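Local structure of protein argonaute (Methanocaldococcus jannaschii, 5G5S) at residues N566-R571 / M659-D664; I623-P626 / G632-P635. The protein cuts single-stranded DNA, using short DNA guides to find complementary target strands, and may help defend the cell against invading genetic elements. One frame throughout, in Å; residues are numbered along the deposited sequence.

Contact 1 of 2, residues N566-R571 / M659-D664; sequences NILFLR and MQLLYD
Two groups grip Asp664 OD1 on the side of the helix turned away from strand 566-571, which Leu661 and Leu662 of the same helix meet. One is the amide of Gln660, a turn earlier, whose NE2 donates to OD1 at 2.8 Å, coming in on the syn side and 28° out of the carboxylate plane, while OD1 lies in the plane of the amide. The other is the hydroxyl of Thr312. Because Gln660 OE1 bonds in turn to the backbone N of Asn310, the amide is held at both ends, which fixes its flip and ties the helix to the loop that follows strand 302-308.

Toward the strand the contact is made by leucines alone. Leu568 and Leu661 reach toward each other tip to tip, one methyl apiece, with CD2 to CD2 at 3.9 Å. Each extends its CG anti to the backbone nitrogen, chi1 171° in both, and this lets the two methyls span backbones whose CA atoms lie 11.0 Å apart. Beside them Leu570 CD1 approaches Leu662 CD2 at 4.3 Å; Leu662 does not start out toward the strand, but the end of its side chain comes nearer to it. The interface between the segments is small, 109 Å², and neighbours fill in around it: Ile502 touches both Leu570 and Leu661, while Trp641 lies against Leu568 and Leu638 against Leu662.

In the strand, alternate residues carry the packing, so that Leu568 and Leu570 face the helix, and backbone bonds join Leu568 to Tyr501 and Met503. The principle illustrated is a helix laid by leucines over a central sheet, as in the RNase H-like PIWI fold, where this strand leads directly into Asp572, by similarity an active-site, metal-binding residue.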
ATOM      1  N   ASN A 566      -4.191 -18.261 -17.809  1.00 61.43           N
ATOM      2  CA  ASN A 566      -5.259 -17.633 -17.046  1.00 59.29           C
ATOM      3  C   ASN A 566      -4.521 -16.805 -16.012  1.00 61.95           C
ATOM      4  O   ASN A 566      -3.866 -17.361 -15.136  1.00 61.87           O
ATOM      5  CB  ASN A 566      -6.205 -18.662 -16.400  1.00 57.11           C
ATOM      6  CG  ASN A 566      -7.465 -18.014 -15.882  1.00 66.93           C
ATOM      7  OD1 ASN A 566      -7.584 -16.784 -15.808  1.00 60.52           O
ATOM      8  ND2 ASN A 566      -8.447 -18.811 -15.541  1.00 65.34           N
ATOM      9  N   ILE A 567      -4.527 -15.472 -16.200  1.00 58.10           N
ATOM     10  CA  ILE A 567      -3.781 -14.497 -15.395  1.00 55.83           C
ATOM     11  C   ILE A 567      -4.713 -13.507 -14.747  1.00 58.97           C
ATOM     12  O   ILE A 567      -5.572 -12.931 -15.414  1.00 59.72           O
ATOM     13  CB  ILE A 567      -2.688 -13.766 -16.257  1.00 58.64           C
ATOM     14  CG1 ILE A 567      -1.715 -14.774 -16.918  1.00 60.65           C
ATOM     15  CG2 ILE A 567      -1.902 -12.734 -15.446  1.00 56.58           C
ATOM     16  CD1 ILE A 567      -1.125 -14.280 -18.198  1.00 67.78           C
ATOM     17  N   LEU A 568      -4.512 -13.283 -13.441  1.00 54.23           N
ATOM     18  CA  LEU A 568      -5.274 -12.323 -12.660  1.00 52.11           C
ATOM     19  C   LEU A 568      -4.328 -11.204 -12.226  1.00 53.75           C
ATOM     20  O   LEU A 568      -3.312 -11.488 -11.602  1.00 52.04           O
ATOM     21  CB  LEU A 568      -5.939 -13.009 -11.436  1.00 51.30           C
ATOM     22  CG  LEU A 568      -6.615 -12.085 -10.391  1.00 53.99           C
ATOM     23  CD1 LEU A 568      -7.843 -11.400 -10.956  1.00 53.67           C
ATOM     24  CD2 LEU A 568      -6.944 -12.825  -9.101  1.00 53.32           C
ATOM     25  N   PHE A 569      -4.649  -9.943 -12.589  1.00 50.87           N
ATOM     26  CA  PHE A 569      -3.876  -8.761 -12.187  1.00 50.44           C
ATOM     27  C   PHE A 569      -4.555  -8.036 -11.035  1.00 54.08           C
ATOM     28  O   PHE A 569      -5.768  -7.816 -11.040  1.00 52.92           O
ATOM     29  CB  PHE A 569      -3.640  -7.773 -13.334  1.00 52.38           C
ATOM     30  CG  PHE A 569      -2.617  -8.225 -14.345  1.00 53.70           C
ATOM     31  CD1 PHE A 569      -3.000  -8.949 -15.471  1.00 55.57           C
ATOM     32  CD2 PHE A 569      -1.277  -7.873 -14.207  1.00 54.23           C
ATOM     33  CE1 PHE A 569      -2.057  -9.337 -16.420  1.00 56.78           C
ATOM     34  CE2 PHE A 569      -0.334  -8.270 -15.154  1.00 56.29           C
ATOM     35  CZ  PHE A 569      -0.724  -9.018 -16.241  1.00 54.66           C
ATOM     36  N   LEU A 570      -3.749  -7.661 -10.055  1.00 51.01           N
ATOM     37  CA  LEU A 570      -4.176  -6.945  -8.867  1.00 51.65           C
ATOM     38  C   LEU A 570      -3.534  -5.564  -8.920  1.00 58.29           C
ATOM     39  O   LEU A 570      -2.304  -5.442  -9.041  1.00 56.51           O
ATOM     40  CB  LEU A 570      -3.678  -7.715  -7.634  1.00 52.12           C
ATOM     41  CG  LEU A 570      -4.529  -8.809  -6.974  1.00 56.41           C
ATOM     42  CD1 LEU A 570      -5.398  -9.578  -7.929  1.00 54.95           C
ATOM     43  CD2 LEU A 570      -3.678  -9.720  -6.139  1.00 62.10           C
ATOM     44  N   ARG A 571      -4.369  -4.519  -8.894  1.00 58.02           N
ATOM     45  CA  ARG A 571      -3.868  -3.148  -8.904  1.00 58.79           C
ATOM     46  C   ARG A 571      -4.679  -2.209  -8.012  1.00 63.11           C
ATOM     47  O   ARG A 571      -5.854  -2.456  -7.753  1.00 61.67           O
ATOM     48  CB  ARG A 571      -3.648  -2.594 -10.337  1.00 59.34           C
ATOM     49  CG  ARG A 571      -4.823  -2.731 -11.303  1.00 73.49           C
ATOM     50  CD  ARG A 571      -4.468  -2.251 -12.710  1.00 86.66           C
ATOM     51  NE  ARG A 571      -4.682  -0.811 -12.878  1.00105.81           N
ATOM     52  CZ  ARG A 571      -4.347  -0.110 -13.961  1.00127.71           C
ATOM     53  NH1 ARG A 571      -3.761  -0.704 -14.993  1.00109.65           N
ATOM     54  NH2 ARG A 571      -4.583   1.194 -14.012  1.00125.96           N
ATOM     55  N   MET A 659     -12.973 -13.298  -3.009  1.00 60.55           N
ATOM     56  CA  MET A 659     -12.681 -12.804  -1.665  1.00 60.57           C
ATOM     57  C   MET A 659     -11.935 -13.839  -0.867  1.00 61.95           C
ATOM     58  O   MET A 659     -10.979 -13.476  -0.197  1.00 61.60           O
ATOM     59  CB  MET A 659     -13.937 -12.267  -0.959  1.00 64.43           C
ATOM     60  CG  MET A 659     -14.477 -10.975  -1.600  1.00 68.06           C
ATOM     61  SD  MET A 659     -15.815 -10.171  -0.680  1.00 74.37           S
ATOM     62  CE  MET A 659     -14.967  -8.985   0.167  1.00 70.10           C
ATOM     63  N   GLN A 660     -12.276 -15.134  -1.038  1.00 58.71           N
ATOM     64  CA  GLN A 660     -11.553 -16.220  -0.392  1.00 59.35           C
ATOM     65  C   GLN A 660     -10.139 -16.293  -0.952  1.00 61.03           C
ATOM     66  O   GLN A 660      -9.203 -16.405  -0.176  1.00 61.33           O
ATOM     67  CB  GLN A 660     -12.282 -17.569  -0.522  1.00 62.25           C
ATOM     68  CG  GLN A 660     -11.589 -18.752   0.199  1.00 62.27           C
ATOM     69  CD  GLN A 660     -11.561 -18.615   1.699  1.00 70.44           C
ATOM     70  OE1 GLN A 660     -12.598 -18.567   2.358  1.00 66.95           O
ATOM     71  NE2 GLN A 660     -10.366 -18.561   2.275  1.00 59.50           N
ATOM     72  N   LEU A 661      -9.979 -16.173  -2.280  1.00 56.69           N
ATOM     73  CA  LEU A 661      -8.666 -16.168  -2.927  1.00 55.86           C
ATOM     74  C   LEU A 661      -7.809 -15.003  -2.431  1.00 58.32           C
ATOM     75  O   LEU A 661      -6.630 -15.190  -2.144  1.00 58.99           O
ATOM     76  CB  LEU A 661      -8.793 -16.125  -4.470  1.00 55.01           C
ATOM     77  CG  LEU A 661      -7.469 -15.892  -5.267  1.00 58.09           C
ATOM     78  CD1 LEU A 661      -6.469 -16.999  -5.024  1.00 59.59           C
ATOM     79  CD2 LEU A 661      -7.727 -15.774  -6.727  1.00 59.04           C
ATOM     80  N   LEU A 662      -8.396 -13.803  -2.356  1.00 54.19           N
ATOM     81  CA  LEU A 662      -7.705 -12.597  -1.901  1.00 52.58           C
ATOM     82  C   LEU A 662      -7.294 -12.721  -0.459  1.00 58.82           C
ATOM     83  O   LEU A 662      -6.159 -12.367  -0.126  1.00 58.30           O
ATOM     84  CB  LEU A 662      -8.552 -11.342  -2.171  1.00 51.29           C
ATOM     85  CG  LEU A 662      -8.840 -11.048  -3.663  1.00 55.40           C
ATOM     86  CD1 LEU A 662      -9.736  -9.841  -3.818  1.00 55.49           C
ATOM     87  CD2 LEU A 662      -7.563 -10.909  -4.481  1.00 54.69           C
ATOM     88  N   TYR A 663      -8.193 -13.305   0.391  1.00 56.56           N
ATOM     89  CA  TYR A 663      -7.908 -13.606   1.791  1.00 56.48           C
ATOM     90  C   TYR A 663      -6.756 -14.585   1.908  1.00 58.30           C
ATOM     91  O   TYR A 663      -5.897 -14.396   2.766  1.00 58.77           O
ATOM     92  CB  TYR A 663      -9.142 -14.178   2.530  1.00 59.08           C
ATOM     93  CG  TYR A 663      -8.828 -14.523   3.971  1.00 62.39           C
ATOM     94  CD1 TYR A 663      -8.582 -13.524   4.910  1.00 64.40           C
ATOM     95  CD2 TYR A 663      -8.666 -15.847   4.373  1.00 65.49           C
ATOM     96  CE1 TYR A 663      -8.244 -13.836   6.231  1.00 68.08           C
ATOM     97  CE2 TYR A 663      -8.340 -16.172   5.692  1.00 68.27           C
ATOM     98  CZ  TYR A 663      -8.126 -15.162   6.617  1.00 75.97           C
ATOM     99  OH  TYR A 663      -7.807 -15.470   7.922  1.00 79.56           O
ATOM    100  N   ASP A 664      -6.755 -15.645   1.080  1.00 55.35           N
ATOM    101  CA  ASP A 664      -5.700 -16.665   1.101  1.00 58.08           C
ATOM    102  C   ASP A 664      -4.349 -16.040   0.787  1.00 61.70           C
ATOM    103  O   ASP A 664      -3.346 -16.477   1.337  1.00 62.25           O
ATOM    104  CB  ASP A 664      -5.977 -17.785   0.072  1.00 61.16           C
ATOM    105  CG  ASP A 664      -7.183 -18.676   0.329  1.00 72.15           C
ATOM    106  OD1 ASP A 664      -7.738 -18.625   1.452  1.00 70.60           O
ATOM    107  OD2 ASP A 664      -7.606 -19.389  -0.617  1.00 83.49           O
TER

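Contact 2 of 2, residues I623-P626 / G632-P635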
ATOM      1  N   ILE A 623     -16.275  -5.344   0.393  1.00 59.86           N
ATOM      2  CA  ILE A 623     -15.791  -4.784   1.655  1.00 59.74           C
ATOM      3  C   ILE A 623     -15.071  -5.944   2.349  1.00 64.72           C
ATOM      4  O   ILE A 623     -15.696  -6.892   2.822  1.00 62.71           O
ATOM      5  CB  ILE A 623     -16.897  -4.109   2.514  1.00 62.69           C
ATOM      6  CG1 ILE A 623     -17.661  -3.027   1.710  1.00 61.91           C
ATOM      7  CG2 ILE A 623     -16.299  -3.528   3.811  1.00 62.29           C
ATOM      8  CD1 ILE A 623     -18.926  -2.499   2.442  1.00 69.94           C
ATOM      9  N   PHE A 624     -13.742  -5.852   2.352  1.00 63.49           N
ATOM     10  CA  PHE A 624     -12.776  -6.847   2.791  1.00 63.77           C
ATOM     11  C   PHE A 624     -12.111  -6.446   4.124  1.00 67.19           C
ATOM     12  O   PHE A 624     -11.457  -5.406   4.199  1.00 64.89           O
ATOM     13  CB  PHE A 624     -11.763  -6.979   1.627  1.00 65.34           C
ATOM     14  CG  PHE A 624     -10.758  -8.102   1.622  1.00 68.23           C
ATOM     15  CD1 PHE A 624     -11.136  -9.393   1.273  1.00 72.32           C
ATOM     16  CD2 PHE A 624      -9.409  -7.850   1.863  1.00 69.64           C
ATOM     17  CE1 PHE A 624     -10.196 -10.428   1.245  1.00 73.56           C
ATOM     18  CE2 PHE A 624      -8.472  -8.884   1.829  1.00 72.64           C
ATOM     19  CZ  PHE A 624      -8.874 -10.168   1.538  1.00 71.45           C
ATOM     20  N   LEU A 625     -12.317  -7.259   5.190  1.00 65.71           N
ATOM     21  CA  LEU A 625     -11.733  -7.013   6.510  1.00 66.49           C
ATOM     22  C   LEU A 625     -10.995  -8.301   6.985  1.00 72.10           C
ATOM     23  O   LEU A 625     -11.555  -9.118   7.737  1.00 72.50           O
ATOM     24  CB  LEU A 625     -12.812  -6.514   7.489  1.00 67.61           C
ATOM     25  CG  LEU A 625     -12.343  -5.853   8.791  1.00 72.85           C
ATOM     26  CD1 LEU A 625     -11.581  -4.550   8.527  1.00 71.73           C
ATOM     27  CD2 LEU A 625     -13.527  -5.575   9.710  1.00 75.28           C
ATOM     28  N   PRO A 626      -9.739  -8.518   6.495  1.00 68.42           N
ATOM     29  CA  PRO A 626      -9.068  -9.799   6.759  1.00 69.29           C
ATOM     30  C   PRO A 626      -8.400 -10.054   8.103  1.00 76.12           C
ATOM     31  O   PRO A 626      -8.566 -11.127   8.668  1.00 76.49           O
ATOM     32  CB  PRO A 626      -8.060  -9.912   5.602  1.00 69.34           C
ATOM     33  CG  PRO A 626      -7.704  -8.494   5.283  1.00 71.81           C
ATOM     34  CD  PRO A 626      -8.952  -7.684   5.550  1.00 67.74           C
ATOM     35  N   GLY A 632      -8.306   0.083  16.114  1.00 81.29           N
ATOM     36  CA  GLY A 632      -9.244   0.167  15.014  1.00 79.10           C
ATOM     37  C   GLY A 632      -8.586  -0.161  13.690  1.00 81.06           C
ATOM     38  O   GLY A 632      -7.428   0.163  13.470  1.00 83.54           O
ATOM     39  N   SER A 633      -9.327  -0.819  12.809  1.00 74.00           N
ATOM     40  CA  SER A 633      -8.811  -1.198  11.503  1.00 71.07           C
ATOM     41  C   SER A 633      -9.733  -0.745  10.382  1.00 71.57           C
ATOM     42  O   SER A 633     -10.943  -0.693  10.541  1.00 71.51           O
ATOM     43  CB  SER A 633      -8.625  -2.704  11.432  1.00 74.48           C
ATOM     44  OG  SER A 633      -9.848  -3.359  11.677  1.00 89.77           O
ATOM     45  N   ASN A 634      -9.146  -0.406   9.244  1.00 64.75           N
ATOM     46  CA  ASN A 634      -9.914   0.038   8.099  1.00 62.66           C
ATOM     47  C   ASN A 634     -10.077  -1.083   7.095  1.00 65.04           C
ATOM     48  O   ASN A 634      -9.144  -1.834   6.845  1.00 65.42           O
ATOM     49  CB  ASN A 634      -9.200   1.194   7.412  1.00 59.80           C
ATOM     50  CG  ASN A 634      -9.189   2.448   8.245  1.00 93.82           C
ATOM     51  OD1 ASN A 634      -9.840   2.522   9.277  1.00102.63           O
ATOM     52  ND2 ASN A 634      -8.451   3.447   7.795  1.00 83.07           N
ATOM     53  N   PRO A 635     -11.263  -1.203   6.515  1.00 58.97           N
ATOM     54  CA  PRO A 635     -11.484  -2.232   5.487  1.00 57.27           C
ATOM     55  C   PRO A 635     -10.799  -1.894   4.153  1.00 60.82           C
ATOM     56  O   PRO A 635     -10.383  -0.754   3.912  1.00 59.86           O
ATOM     57  CB  PRO A 635     -13.011  -2.290   5.361  1.00 58.58           C
ATOM     58  CG  PRO A 635     -13.468  -0.961   5.783  1.00 63.35           C
ATOM     59  CD  PRO A 635     -12.496  -0.442   6.796  1.00 59.84           C
TER
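The end of strand 621-625 and residues 632-635, which lead into strand 636-645, come closest at Leu625 and Pro635, whose CA atoms are 4.9 Å apart, yet no hydrogen bond joins the two segments. Carbonyl Phe624 O instead abuts Pro635 CA at 3.4 Å, and regular backbone pairing takes up one residue further on, between Phe624 and Val636.

Pro635 is the piece that both aliphatic side chains of the strand touch. Ile623 lies alongside it, pointing the same way, with CG2 at 3.8 Å from Pro635 CB; that methyl branch stands anti to the backbone nitrogen, which brings it beside the proline ring. Here the packing closes a β-hairpin of strands 621-625 and 636-645, whose long connection carries residues 627-634, a region that binds the phosphorylated 5' end of the guide DNA.

Leu625 extends along this connection, its CG anti to the backbone nitrogen (chi1 -164°), and chi2 near +60° carries CD1 to the loop backbone, 3.8 Å from Pro635 CA and likewise 3.8 Å from Ser633 OG, a contact of methyl with hydroxyl. Phe624 turns its ring away from the loop.

Polar anchors come from outside the pair. Arg681 bonds to the carbonyl oxygens of both Asn634 and Pro635, Asn603 ND2 also reaches Pro635 O, and Asn634 ND2 is held by Asp262 OD2.

Along the chain contact 2 is nested within contact 1: strand 566-571 comes first, then 623-626 and 632-635, and finally helix segment 659-664. Their centres are about 17 Å apart, and both contacts belong to the PIWI domain and reach one mixed β-sheet. The helix joins them: while its leucines cover strand 566-571, an adjacent flank, sharing Leu662, receives the Phe624 ring, whose CZ lies 3.4 Å from Tyr663 N, and Met659 CE reaches Ile623 O at 3.5 Å, both as packing contacts. One helix thus packs on both the strand leading to the probable catalytic metal site and the hairpin carrying a guide 5'-end binding region, a physical connection between the two functional areas.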